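Local coordinates for protein DNA annealing helicase and endonuclease ZRANB3 (Homo sapiens, PDB 5MKW) that anneals DNA strands and cuts DNA to keep the genome stable at stalled or collapsed replication forks, its HNH endonuclease domain being the part described here, at residues C23-Q28 and T94-C99; Q73-K78 and V98-R103; E29-L34 and P66-F71; P79-G84 and A108-Q113; A37-R42 and E61-P66. All coordinates share one frame; numbering follows the deposited sequence. Where two conformers were deposited one is given.

Overall arrangement
Along the chain, interaction 5 lies within the span of interaction 3, and that within interaction 1; interaction 2 opens within the span of interaction 1 and ends on the same helix, 97-118, and interaction 4 crosses both. Interactions 1 and 2, centres about 9 Å apart, share Val98 and Cys99 at the sheet of 72-76 and 92-96 beside the zinc ion. Interactions 3 and 5, centres about 10 Å apart, share Pro66; interaction 3 joins helix 27-36 to the 66-71 loop, interaction 5 helices 39-47 and 56-64. Interaction 4 lies across the chain's centre from both, centres about 34 Å apart from interaction 5. The zinc site thus stands between the two ends.

Interaction 1: C23-Q28 and T94-C99; sequences CNVNAQ and TLCTVC. With ZN (zinc ion), chain C.
Cys96 and Cys99 share a zinc ion with Cys23, which joins the turn at the head of helix 27-36 to the point where strand 92-96 passes into helix 97-118. Cys20 supplies the fourth thiolate, so two CxxC pairs, one from each part of the chain, complete a Cys4 site. In the second segment, Thr94 and Leu95 bring the strand up to the metal, and Cys96 is the first residue to touch the opposite side. Its CB lies against Val25 CG2 at 3.6 Å, and Ala27 CB approaches the same CB more loosely, at 4.4 Å. With chi1 at 73°, Cys96 SG sits between its own backbone N and carbonyl carbon, where it binds the zinc ion at 2.4 Å. Cys96 is also the N-cap residue: Cys99 N donates to Cys96 SG over 3.4 Å, an almost straight bond with an N-H...S angle of 171°. In the first turn of the helix, Cys99 SG reaches the zinc ion at 2.3 Å, and Cys23 SG meets the metal at 2.3 Å from the other segment. The sulfurs of Cys23 and Cys96 stand 3.8 Å apart, held together through the metal they share. The N-H donated to Cys96 SG probably offsets some of the negative charge gathered on the four thiolates, and the zinc ion ties these distant parts of the chain together through its four Cys ligands.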
# COMPACT_ATOMS: atom_id res chain seq x y z
N CYS A 23 -6.60 -6.56 5.55
CA CYS A 23 -7.99 -6.16 5.61
C CYS A 23 -8.86 -6.76 4.51
O CYS A 23 -10.07 -6.61 4.56
CB CYS A 23 -8.11 -4.63 5.59
SG CYS A 23 -7.84 -3.91 3.97
N ASN A 24 -8.24 -7.42 3.54
CA ASN A 24 -8.86 -8.21 2.49
C ASN A 24 -9.68 -7.41 1.47
O ASN A 24 -10.39 -7.98 0.66
CB ASN A 24 -9.57 -9.45 3.05
CG ASN A 24 -8.61 -10.31 3.85
OD1 ASN A 24 -7.52 -10.70 3.38
ND2 ASN A 24 -8.92 -10.47 5.14
N VAL A 25 -9.39 -6.13 1.37
CA VAL A 25 -9.92 -5.41 0.24
C VAL A 25 -9.27 -5.86 -1.05
O VAL A 25 -8.09 -6.26 -1.08
CB VAL A 25 -9.85 -3.88 0.40
CG1 VAL A 25 -10.65 -3.45 1.61
CG2 VAL A 25 -8.41 -3.38 0.44
N ASN A 26 -10.05 -5.83 -2.12
CA ASN A 26 -9.47 -6.15 -3.43
C ASN A 26 -9.01 -4.87 -4.11
O ASN A 26 -9.79 -4.18 -4.78
CB ASN A 26 -10.44 -6.93 -4.33
CG ASN A 26 -9.74 -7.42 -5.59
OD1 ASN A 26 -8.77 -6.83 -6.08
ND2 ASN A 26 -10.17 -8.54 -6.06
N ALA A 27 -7.77 -4.51 -3.83
CA ALA A 27 -7.28 -3.20 -4.18
C ALA A 27 -7.08 -3.11 -5.68
O ALA A 27 -7.30 -2.05 -6.28
CB ALA A 27 -6.00 -2.92 -3.43
N GLN A 28 -6.72 -4.22 -6.31
CA GLN A 28 -6.58 -4.23 -7.75
C GLN A 28 -7.89 -4.01 -8.50
O GLN A 28 -7.92 -3.35 -9.53
CB GLN A 28 -5.92 -5.50 -8.23
CG GLN A 28 -5.77 -5.62 -9.76
CD GLN A 28 -4.65 -4.74 -10.30
OE1 GLN A 28 -3.85 -4.13 -9.52
NE2 GLN A 28 -4.57 -4.64 -11.60
N THR A 94 0.95 -8.47 0.00
CA THR A 94 0.20 -7.37 -0.53
C THR A 94 -0.51 -6.67 0.60
O THR A 94 -1.20 -7.30 1.43
CB THR A 94 -0.85 -7.91 -1.54
OG1 THR A 94 -0.18 -8.64 -2.59
CG2 THR A 94 -1.61 -6.77 -2.14
N LEU A 95 -0.34 -5.36 0.62
CA LEU A 95 -1.12 -4.47 1.49
C LEU A 95 -1.81 -3.43 0.62
O LEU A 95 -1.19 -2.86 -0.30
CB LEU A 95 -0.20 -3.73 2.49
CG LEU A 95 0.61 -4.50 3.53
CD1 LEU A 95 1.36 -3.54 4.44
CD2 LEU A 95 -0.27 -5.42 4.36
N CYS A 96 -3.06 -3.09 0.94
CA CYS A 96 -3.64 -1.91 0.37
C CYS A 96 -2.85 -0.69 0.89
O CYS A 96 -2.08 -0.75 1.88
CB CYS A 96 -5.14 -1.80 0.75
SG CYS A 96 -5.45 -1.33 2.45
N THR A 97 -3.03 0.44 0.22
CA THR A 97 -2.24 1.62 0.57
C THR A 97 -2.61 2.24 1.91
O THR A 97 -1.78 2.85 2.53
CB THR A 97 -2.24 2.64 -0.56
OG1 THR A 97 -3.55 2.74 -1.14
CG2 THR A 97 -1.22 2.18 -1.64
N VAL A 98 -3.82 2.02 2.39
CA VAL A 98 -4.23 2.50 3.69
C VAL A 98 -3.53 1.67 4.79
O VAL A 98 -2.92 2.20 5.70
CB VAL A 98 -5.76 2.46 3.85
CG1 VAL A 98 -6.18 2.64 5.31
CG2 VAL A 98 -6.42 3.54 2.99
N CYS A 99 -3.54 0.36 4.65
CA CYS A 99 -2.75 -0.46 5.58
C CYS A 99 -1.24 -0.20 5.50
O CYS A 99 -0.51 -0.26 6.49
CB CYS A 99 -3.01 -1.94 5.32
SG CYS A 99 -4.70 -2.47 5.78
ZN ZN C . -5.64 -3.24 3.82

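Interaction 2: Q73-K78 and V98-R103; sequences QVDHIK and VCHKER. With ZN (zinc ion), chain C.
His100, on the first turn of helix 97-118, faces Gln73 and Asp75 of strand 72-76, within the beta-beta-alpha arrangement of the HNH (His-Me finger) fold. The short strand and helix segments run at 39° to each other, their axes 9.4 Å apart at closest approach. Followed outward, Gln73 begins with CB, which lies above the centre of the His100 ring. Its CG continues over that face in a CH-pi contact, 4.0 Å from the ring centroid and 25° off the normal. A bend at chi2 then carries the amide onward, and Gln73 NE2 is hydrogen-bonded to the carbonyl of Gly69. Asp75 approaches the same ring differently, with OD2 at its edge, 3.1 Å from His100 CD2, and the carboxylate plane turned 70° from the ring. The other oxygen, OD1, accepts from His76 N on its anti side, a bond that restrains the carboxylate. One helical turn beyond His100, Arg103 runs past Asp75, its CD 4.0 Å from OD2. At its end the guanidinium turns an edge to the strand, bringing Arg103 NH1 to 3.4 Å from His76 O.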
# COMPACT_ATOMS: atom_id res chain seq x y z
N GLN A 73 0.61 -2.10 -2.37
CA GLN A 73 2.06 -2.13 -2.26
C GLN A 73 2.46 -3.52 -1.71
O GLN A 73 1.69 -4.11 -0.95
CB GLN A 73 2.52 -1.09 -1.21
CG GLN A 73 2.37 0.35 -1.64
CD GLN A 73 3.35 0.70 -2.75
OE1 GLN A 73 4.49 0.20 -2.74
NE2 GLN A 73 2.87 1.34 -3.81
N VAL A 74 3.65 -4.01 -2.09
CA VAL A 74 4.27 -5.15 -1.43
C VAL A 74 5.00 -4.71 -0.17
O VAL A 74 5.70 -3.68 -0.19
CB VAL A 74 5.28 -5.84 -2.37
CG1 VAL A 74 6.01 -6.97 -1.67
CG2 VAL A 74 4.55 -6.35 -3.59
N ASP A 75 4.88 -5.47 0.91
CA ASP A 75 5.59 -5.13 2.12
C ASP A 75 5.95 -6.41 2.87
O ASP A 75 5.59 -7.52 2.43
CB ASP A 75 4.73 -4.20 2.99
CG ASP A 75 5.54 -3.30 3.94
OD1 ASP A 75 6.72 -3.62 4.27
OD2 ASP A 75 4.94 -2.32 4.43
N HIS A 76 6.66 -6.27 3.97
CA HIS A 76 7.11 -7.42 4.75
C HIS A 76 5.98 -8.06 5.53
O HIS A 76 5.12 -7.35 6.08
CB HIS A 76 8.19 -7.02 5.75
CG HIS A 76 9.42 -6.48 5.11
ND1 HIS A 76 9.78 -5.16 5.21
CD2 HIS A 76 10.35 -7.07 4.33
CE1 HIS A 76 10.91 -4.96 4.56
NE2 HIS A 76 11.27 -6.10 4.01
N ILE A 77 6.03 -9.38 5.68
CA ILE A 77 5.13 -10.04 6.60
C ILE A 77 5.65 -9.90 8.03
O ILE A 77 4.89 -9.54 8.93
CB ILE A 77 4.96 -11.53 6.30
CG1 ILE A 77 4.33 -11.74 4.91
CG2 ILE A 77 4.12 -12.19 7.40
CD1 ILE A 77 4.50 -13.15 4.39
N LYS A 78 6.95 -10.16 8.21
CA LYS A 78 7.64 -9.96 9.50
C LYS A 78 8.66 -8.83 9.35
O LYS A 78 9.76 -9.01 8.75
CB LYS A 78 8.38 -11.23 9.93
CG LYS A 78 7.53 -12.48 9.80
CD LYS A 78 8.07 -13.66 10.63
CE LYS A 78 7.66 -15.01 10.04
NZ LYS A 78 6.99 -15.89 11.04
N VAL A 98 -3.82 2.02 2.39
CA VAL A 98 -4.23 2.50 3.69
C VAL A 98 -3.53 1.67 4.79
O VAL A 98 -2.92 2.20 5.70
CB VAL A 98 -5.76 2.46 3.85
CG1 VAL A 98 -6.18 2.64 5.31
CG2 VAL A 98 -6.42 3.54 2.99
N CYS A 99 -3.54 0.36 4.65
CA CYS A 99 -2.75 -0.46 5.58
C CYS A 99 -1.24 -0.20 5.50
O CYS A 99 -0.51 -0.26 6.49
CB CYS A 99 -3.01 -1.94 5.32
SG CYS A 99 -4.70 -2.47 5.78
N HIS A 100 -0.74 0.01 4.30
CA HIS A 100 0.66 0.26 4.12
C HIS A 100 1.07 1.57 4.83
O HIS A 100 2.12 1.64 5.45
CB HIS A 100 1.01 0.35 2.67
CG HIS A 100 2.45 0.57 2.42
ND1 HIS A 100 2.92 1.67 1.74
CD2 HIS A 100 3.52 -0.22 2.67
CE1 HIS A 100 4.22 1.53 1.55
NE2 HIS A 100 4.62 0.46 2.22
N LYS A 101 0.25 2.61 4.68
CA LYS A 101 0.51 3.88 5.37
C LYS A 101 0.41 3.83 6.91
O LYS A 101 1.23 4.48 7.59
CB LYS A 101 -0.41 4.95 4.81
CG LYS A 101 0.05 5.41 3.46
CD LYS A 101 -0.86 6.46 2.92
CE LYS A 101 -0.69 6.56 1.42
NZ LYS A 101 0.63 7.12 1.08
N GLU A 102 -0.55 3.07 7.45
CA GLU A 102 -0.58 2.80 8.90
C GLU A 102 0.71 2.13 9.34
O GLU A 102 1.29 2.47 10.37
CB GLU A 102 -1.74 1.91 9.30
CG GLU A 102 -3.11 2.53 9.15
CD GLU A 102 -4.25 1.49 9.25
OE1 GLU A 102 -3.99 0.35 9.68
OE2 GLU A 102 -5.40 1.83 8.96
N ARG A 103 1.15 1.13 8.59
CA ARG A 103 2.38 0.44 8.91
C ARG A 103 3.62 1.35 8.86
O ARG A 103 4.42 1.38 9.80
CB ARG A 103 2.62 -0.75 7.99
CG ARG A 103 3.98 -1.37 8.29
CD ARG A 103 3.94 -2.84 8.22
NE ARG A 103 2.90 -3.41 9.07
CZ ARG A 103 2.59 -4.70 9.04
NH1 ARG A 103 3.32 -5.49 8.29
NH2 ARG A 103 1.64 -5.19 9.82
ZN ZN C . -5.64 -3.24 3.82

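Interaction 3: E29-L34 and P66-F71; sequences ELFLRL and PGEGHF
Helix 27-36 lies beside the loop that leads into strand 72-76, with the CA atoms of Phe31 and Glu68 6.1 Å apart and those of Leu34 and Pro66 6.8 Å apart. The loop belongs to the HNH domain and connects helix 56-64 to the beta hairpin. Its Phe71 is the buried anchor: the ring lies flat against the helix, with Phe31 CA 3.7 Å above its centroid and only 1° off the normal. Phe31 CB rests on the same face, while Leu30 CD2 and Leu34 CD1 meet the edge, near CE2. The two aromatic rings form an offset edge-to-face pair, Phe31 presenting its edge to the face of Phe71, with centroids 5.7 Å apart and planes at 63°. Replacing Phe71 with an alanine would probably open a gap between Leu30, Phe31 and Leu34 and take away the aromatic face on which the helix backbone rests. At chi1 165° Phe31 CG points away from its own N, and the ring edge meets Pro66 O. Pro66 itself touches the end of the segment through CG, 4.3 Å from Leu34 CB. In one of its two conformers, Glu68 bends at chi2 so that its CG makes a CH-pi contact over one face of Phe31, 3.7 Å from the ring centroid. Within the loop, Gly67 N donates to His70 ND1 at 3.1 Å, and the other ring nitrogen, NE2, is hydrogen-bonded to Glu61 OE1.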
# COMPACT_ATOMS: atom_id res chain seq x y z
N GLU A 29 -8.97 -4.58 -8.00
CA GLU A 29 -10.29 -4.40 -8.62
C GLU A 29 -10.73 -2.94 -8.54
O GLU A 29 -11.25 -2.40 -9.51
CB GLU A 29 -11.30 -5.26 -7.87
CG GLU A 29 -12.76 -4.88 -8.09
CD GLU A 29 -13.73 -5.81 -7.34
OE1 GLU A 29 -13.84 -5.71 -6.08
OE2 GLU A 29 -14.35 -6.68 -8.00
N LEU A 30 -10.47 -2.29 -7.40
CA LEU A 30 -10.74 -0.83 -7.31
C LEU A 30 -9.87 0.01 -8.29
O LEU A 30 -10.36 0.96 -8.93
CB LEU A 30 -10.54 -0.34 -5.88
CG LEU A 30 -11.05 1.12 -5.64
CD1 LEU A 30 -12.58 1.19 -5.87
CD2 LEU A 30 -10.65 1.59 -4.25
N PHE A 31 -8.60 -0.30 -8.38
CA PHE A 31 -7.70 0.34 -9.37
C PHE A 31 -8.31 0.29 -10.77
O PHE A 31 -8.38 1.30 -11.47
CB PHE A 31 -6.30 -0.35 -9.41
CG PHE A 31 -5.50 0.02 -10.63
CD1 PHE A 31 -5.10 1.36 -10.85
CD2 PHE A 31 -5.28 -0.90 -11.65
CE1 PHE A 31 -4.51 1.76 -12.05
CE2 PHE A 31 -4.68 -0.51 -12.84
CZ PHE A 31 -4.30 0.83 -13.03
N LEU A 32 -8.74 -0.90 -11.19
CA LEU A 32 -9.23 -1.05 -12.57
C LEU A 32 -10.50 -0.24 -12.77
O LEU A 32 -10.69 0.35 -13.82
CB LEU A 32 -9.51 -2.50 -12.92
CG LEU A 32 -8.31 -3.42 -12.92
CD1 LEU A 32 -8.76 -4.87 -12.91
CD2 LEU A 32 -7.46 -3.11 -14.14
N ARG A 33 -11.38 -0.25 -11.77
CA ARG A 33 -12.62 0.52 -11.83
C ARG A 33 -12.34 2.03 -11.94
O ARG A 33 -12.91 2.73 -12.81
CB ARG A 33 -13.48 0.18 -10.61
CG ARG A 33 -14.72 1.05 -10.45
CD ARG A 33 -15.97 0.53 -11.15
NE ARG A 33 -17.14 1.30 -10.73
CZ ARG A 33 -17.70 2.27 -11.44
NH1 ARG A 33 -17.24 2.58 -12.64
NH2 ARG A 33 -18.74 2.91 -10.95
N LEU A 34 -11.39 2.52 -11.14
CA LEU A 34 -11.01 3.91 -11.20
C LEU A 34 -10.35 4.29 -12.51
O LEU A 34 -10.65 5.33 -13.09
CB LEU A 34 -10.16 4.32 -9.95
CG LEU A 34 -11.23 4.80 -8.97
CD1 LEU A 34 -11.24 4.11 -7.65
CD2 LEU A 34 -11.32 6.32 -8.83
N PRO A 66 -4.96 7.51 -11.93
CA PRO A 66 -4.67 6.48 -10.95
C PRO A 66 -3.63 5.50 -11.51
O PRO A 66 -3.59 5.22 -12.73
CB PRO A 66 -6.02 5.80 -10.73
CG PRO A 66 -6.83 6.14 -11.93
CD PRO A 66 -6.37 7.48 -12.39
N GLY A 67 -2.73 5.07 -10.65
CA GLY A 67 -1.81 3.92 -10.92
C GLY A 67 -1.86 2.86 -9.85
O GLY A 67 -2.34 3.11 -8.76
N GLU A 68 -1.41 1.63 -10.19
CA GLU A 68 -1.59 0.48 -9.38
C GLU A 68 -1.01 0.73 -7.97
O GLU A 68 -1.54 0.31 -6.97
CB GLU A 68 -0.91 -0.71 -10.14
CG GLU A 68 -1.59 -1.10 -11.49
CD GLU A 68 -1.14 -0.37 -12.82
OE1 GLU A 68 -0.56 0.79 -12.79
OE2 GLU A 68 -1.54 -0.92 -13.95
N GLY A 69 0.18 1.34 -7.94
CA GLY A 69 0.82 1.70 -6.70
C GLY A 69 0.07 2.65 -5.77
O GLY A 69 0.39 2.72 -4.59
N HIS A 70 -0.95 3.34 -6.26
CA HIS A 70 -1.82 4.11 -5.39
C HIS A 70 -2.74 3.26 -4.57
O HIS A 70 -3.30 3.74 -3.57
CB HIS A 70 -2.69 5.10 -6.18
CG HIS A 70 -1.94 6.21 -6.81
ND1 HIS A 70 -2.23 6.67 -8.07
CD2 HIS A 70 -0.95 7.01 -6.32
CE1 HIS A 70 -1.46 7.71 -8.33
NE2 HIS A 70 -0.70 7.95 -7.28
N PHE A 71 -2.97 2.04 -5.02
CA PHE A 71 -3.98 1.16 -4.42
C PHE A 71 -3.36 0.04 -3.55
O PHE A 71 -3.94 -0.33 -2.52
CB PHE A 71 -4.85 0.57 -5.55
CG PHE A 71 -5.69 1.60 -6.25
CD1 PHE A 71 -5.13 2.42 -7.22
CD2 PHE A 71 -6.95 1.89 -5.78
CE1 PHE A 71 -5.89 3.43 -7.82
CE2 PHE A 71 -7.69 2.90 -6.35
CZ PHE A 71 -7.17 3.67 -7.39

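Interaction 4: P79-G84 and A108-Q113; sequences PVYGGG and AKERSQ
Gly82 is gripped at both its N-H and its carbonyl by helix 97-118, which docks the loop between the two strands of the HNH hairpin onto the far part of the long helix. The loop closes in a type II beta turn from Val80 to Gly83, and Gly82 occupies the turn position that favours glycine. Here the packing is tight: a side chain on Gly82 would run into Arg111 CG. Gly82 N donates to Glu110 OE1 at 2.9 Å, meeting the carboxylate on its anti side, and a water bridges the same oxygen to Val80 O. The remaining oxygen, Glu110 OE2, forms a salt bridge with Arg106, so the carboxylate is held through both oxygens. Tyr81 adds a broad but more exposed contact. Glu110 CB makes a CH-pi contact 3.7 Å from the Tyr81 ring centroid, and the carboxylate stacks at 14° to the ring. Farther out, the contact thins to Tyr81 OH, which touches Gln113 CG at 3.4 Å, while the Gln113 amide turns away to bond Arg116. On the exposed Arg111, a bend at chi3 (-43°) folds the guanidinium back along its own helix toward Ala108, an edge turned to the loop, and NH1 donates to Gly82 O at 2.9 Å.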
# COMPACT_ATOMS: atom_id res chain seq x y z
N PRO A 79 8.21 -7.61 9.67
CA PRO A 79 9.22 -6.54 9.68
C PRO A 79 9.98 -6.53 11.00
O PRO A 79 9.47 -6.91 12.06
CB PRO A 79 8.40 -5.26 9.54
CG PRO A 79 7.05 -5.61 10.08
CD PRO A 79 6.84 -7.09 9.83
N VAL A 80 11.18 -5.99 10.91
CA VAL A 80 11.94 -5.63 12.08
C VAL A 80 11.27 -4.40 12.74
O VAL A 80 10.60 -3.60 12.06
CB VAL A 80 13.39 -5.36 11.60
CG1 VAL A 80 14.28 -4.92 12.74
CG2 VAL A 80 13.94 -6.63 10.93
N TYR A 81 11.42 -4.26 14.05
CA TYR A 81 11.05 -3.01 14.75
C TYR A 81 11.66 -1.76 14.09
O TYR A 81 12.87 -1.65 13.99
CB TYR A 81 11.50 -3.08 16.20
CG TYR A 81 10.85 -2.07 17.11
CD1 TYR A 81 9.52 -2.25 17.52
CD2 TYR A 81 11.57 -0.98 17.60
CE1 TYR A 81 8.91 -1.32 18.35
CE2 TYR A 81 10.97 -0.04 18.42
CZ TYR A 81 9.63 -0.22 18.79
OH TYR A 81 9.03 0.66 19.66
N GLY A 82 10.83 -0.83 13.62
CA GLY A 82 11.34 0.35 12.93
C GLY A 82 11.45 0.19 11.42
O GLY A 82 11.75 1.13 10.72
N GLY A 83 11.17 -1.00 10.91
CA GLY A 83 11.08 -1.21 9.46
C GLY A 83 12.28 -1.96 8.95
O GLY A 83 13.25 -2.19 9.69
N GLY A 84 12.16 -2.45 7.73
CA GLY A 84 13.11 -3.40 7.17
C GLY A 84 12.78 -4.85 7.48
O GLY A 84 11.75 -5.19 8.06
N ALA A 108 7.77 4.57 11.72
CA ALA A 108 8.42 5.87 12.01
C ALA A 108 8.37 6.25 13.49
O ALA A 108 9.36 6.71 14.03
CB ALA A 108 7.80 6.97 11.17
N LYS A 109 7.28 5.94 14.17
CA LYS A 109 7.23 6.09 15.62
C LYS A 109 8.18 5.12 16.29
O LYS A 109 8.88 5.50 17.22
CB LYS A 109 5.81 5.89 16.16
CG LYS A 109 4.81 6.88 15.59
CD LYS A 109 5.43 8.26 15.38
CE LYS A 109 4.37 9.32 15.13
NZ LYS A 109 3.43 9.43 16.27
N GLU A 110 8.22 3.88 15.83
CA GLU A 110 9.13 2.88 16.38
C GLU A 110 10.57 3.33 16.25
O GLU A 110 11.33 3.17 17.20
CB GLU A 110 8.95 1.54 15.72
CG GLU A 110 7.62 0.89 16.08
CD GLU A 110 7.26 -0.29 15.21
OE1 GLU A 110 8.02 -0.66 14.28
OE2 GLU A 110 6.16 -0.84 15.44
N ARG A 111 10.94 3.87 15.09
CA ARG A 111 12.27 4.45 14.92
C ARG A 111 12.57 5.60 15.92
O ARG A 111 13.66 5.67 16.52
CB ARG A 111 12.49 4.86 13.46
CG ARG A 111 12.82 3.65 12.60
CD ARG A 111 13.21 3.98 11.15
NE ARG A 111 12.34 5.02 10.57
CZ ARG A 111 11.24 4.79 9.83
NH1 ARG A 111 10.86 3.57 9.48
NH2 ARG A 111 10.52 5.83 9.43
N SER A 112 11.57 6.46 16.14
CA SER A 112 11.56 7.40 17.27
C SER A 112 11.82 6.75 18.62
O SER A 112 12.70 7.17 19.34
CB SER A 112 10.20 8.09 17.36
OG SER A 112 10.25 9.34 16.72
N GLN A 113 11.00 5.77 18.99
CA GLN A 113 11.20 5.04 20.25
C GLN A 113 12.62 4.44 20.38
O GLN A 113 13.24 4.49 21.46
CB GLN A 113 10.14 3.95 20.46
CG GLN A 113 10.31 3.07 21.71
CD GLN A 113 9.87 3.72 23.03
OE1 GLN A 113 9.86 4.95 23.18
NE2 GLN A 113 9.61 2.89 24.04
O HOH W 1 7.72 -2.78 11.96

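Interaction 5: A37-R42 and E61-P66; sequences APKSQR and EMIRNP
A helix-to-helix contact carried by one buried arginine joins the start of helix 39-47 to the C-terminal end of helix 56-64; the centre of the contact lies about 18 Å from the centre of the chain. The side chain of Arg42 runs extended from CG to NE (chi2 -173°, chi3 171°) across the last turn of helix 56-64, where NH1 donates to Ile63 O at 2.9 Å. The oxygen lies in the guanidinium plane, but the donor stands above the plane of the carbonyl, 42° out of it. Arg64 O is also close to Arg42 NH1, at 3.3 Å, so the cation faces carbonyls at the helix terminus and probably interacts favourably with the negative end of the helix dipole. Pro66 CD covers one face of the guanidinium, 3.5 Å from Arg42 CZ. Beside this group the aliphatic part of Lys39 lies across Ile63, its CG 3.5 Å from Ile63 O and 4.0 Å from Ile63 CG2. The other guanidinium nitrogens turn back to the last turn of helix 27-36: NE bonds Leu34 O and NH2 bonds Arg35 O. A leucine here would probably leave Ile63 O, Leu34 O and Arg35 O without this donor and take the flat cation from the face of Pro66. Arg42 therefore links the ends of helices 27-36 and 56-64 from its place on helix 39-47, while Met62, one residue before Ile63, packs on Leu46 and on Phe71 just before strand 72-76.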
# COMPACT_ATOMS: atom_id res chain seq x y z
N ALA A 37 -13.03 4.57 -15.16
CA ALA A 37 -14.04 5.60 -14.93
C ALA A 37 -13.59 6.94 -15.50
O ALA A 37 -12.42 7.28 -15.48
CB ALA A 37 -14.33 5.75 -13.46
N PRO A 38 -14.56 7.76 -15.90
CA PRO A 38 -14.25 9.13 -16.29
C PRO A 38 -13.69 9.87 -15.12
O PRO A 38 -14.14 9.64 -14.00
CB PRO A 38 -15.62 9.70 -16.69
CG PRO A 38 -16.40 8.52 -17.10
CD PRO A 38 -15.94 7.38 -16.23
N LYS A 39 -12.76 10.76 -15.37
CA LYS A 39 -12.18 11.55 -14.28
C LYS A 39 -13.25 12.16 -13.38
O LYS A 39 -13.10 12.22 -12.15
CB LYS A 39 -11.25 12.65 -14.80
CG LYS A 39 -10.86 13.67 -13.76
CD LYS A 39 -9.94 14.72 -14.34
CE LYS A 39 -9.79 15.87 -13.37
NZ LYS A 39 -8.36 16.20 -13.15
N SER A 40 -14.36 12.59 -13.99
CA SER A 40 -15.40 13.30 -13.25
C SER A 40 -16.15 12.40 -12.25
O SER A 40 -16.82 12.89 -11.36
CB SER A 40 -16.38 13.95 -14.22
OG SER A 40 -17.14 12.95 -14.87
N GLN A 41 -16.11 11.08 -12.42
CA GLN A 41 -16.68 10.18 -11.41
C GLN A 41 -15.71 9.69 -10.33
O GLN A 41 -16.14 9.05 -9.39
CB GLN A 41 -17.28 8.98 -12.10
CG GLN A 41 -18.45 9.36 -13.00
CD GLN A 41 -18.88 8.17 -13.80
OE1 GLN A 41 -18.52 7.03 -13.45
NE2 GLN A 41 -19.51 8.41 -14.94
N ARG A 42 -14.43 9.96 -10.47
CA ARG A 42 -13.41 9.31 -9.61
C ARG A 42 -13.45 9.76 -8.15
O ARG A 42 -13.38 8.95 -7.24
CB ARG A 42 -12.02 9.52 -10.18
CG ARG A 42 -11.82 8.82 -11.50
CD ARG A 42 -10.39 8.91 -11.96
NE ARG A 42 -10.11 8.09 -13.11
CZ ARG A 42 -9.26 8.43 -14.07
NH1 ARG A 42 -8.70 9.62 -14.09
NH2 ARG A 42 -9.09 7.63 -15.10
N GLU A 61 -4.06 12.86 -6.83
CA GLU A 61 -3.33 12.18 -7.93
C GLU A 61 -4.14 11.06 -8.55
O GLU A 61 -4.06 10.80 -9.76
CB GLU A 61 -2.05 11.56 -7.44
CG GLU A 61 -0.95 12.55 -7.12
CD GLU A 61 0.22 11.84 -6.49
OE1 GLU A 61 0.35 10.59 -6.69
OE2 GLU A 61 0.97 12.50 -5.74
N MET A 62 -4.84 10.35 -7.68
CA MET A 62 -5.72 9.26 -8.12
C MET A 62 -6.91 9.72 -8.98
O MET A 62 -7.39 8.97 -9.79
CB MET A 62 -6.20 8.48 -6.89
CG MET A 62 -5.05 7.70 -6.23
SD MET A 62 -5.36 7.23 -4.52
CE MET A 62 -6.23 5.68 -4.61
N ILE A 63 -7.42 10.93 -8.74
CA ILE A 63 -8.49 11.47 -9.58
C ILE A 63 -7.96 11.81 -10.97
O ILE A 63 -8.62 11.60 -11.98
CB ILE A 63 -9.09 12.72 -8.88
CG1 ILE A 63 -9.88 12.32 -7.64
CG2 ILE A 63 -9.94 13.52 -9.84
CD1 ILE A 63 -10.07 13.44 -6.63
N ARG A 64 -6.73 12.34 -11.02
CA ARG A 64 -6.13 12.76 -12.28
C ARG A 64 -5.72 11.53 -13.08
O ARG A 64 -5.95 11.45 -14.28
CB ARG A 64 -4.91 13.64 -12.00
CG ARG A 64 -4.14 14.10 -13.21
CD ARG A 64 -3.17 15.24 -12.83
NE ARG A 64 -3.38 15.76 -11.48
CZ ARG A 64 -2.59 15.49 -10.44
NH1 ARG A 64 -1.55 14.69 -10.62
NH2 ARG A 64 -2.84 15.99 -9.24
N ASN A 65 -5.04 10.61 -12.42
CA ASN A 65 -4.36 9.53 -13.11
C ASN A 65 -3.99 8.38 -12.20
O ASN A 65 -2.87 8.30 -11.69
CB ASN A 65 -3.10 10.08 -13.78
CG ASN A 65 -2.34 9.00 -14.56
OD1 ASN A 65 -2.94 8.07 -15.12
ND2 ASN A 65 -1.05 9.14 -14.62
N PRO A 66 -4.96 7.51 -11.93
CA PRO A 66 -4.67 6.48 -10.95
C PRO A 66 -3.63 5.50 -11.51
O PRO A 66 -3.59 5.22 -12.73
CB PRO A 66 -6.02 5.80 -10.73
CG PRO A 66 -6.83 6.14 -11.93
CD PRO A 66 -6.37 7.48 -12.39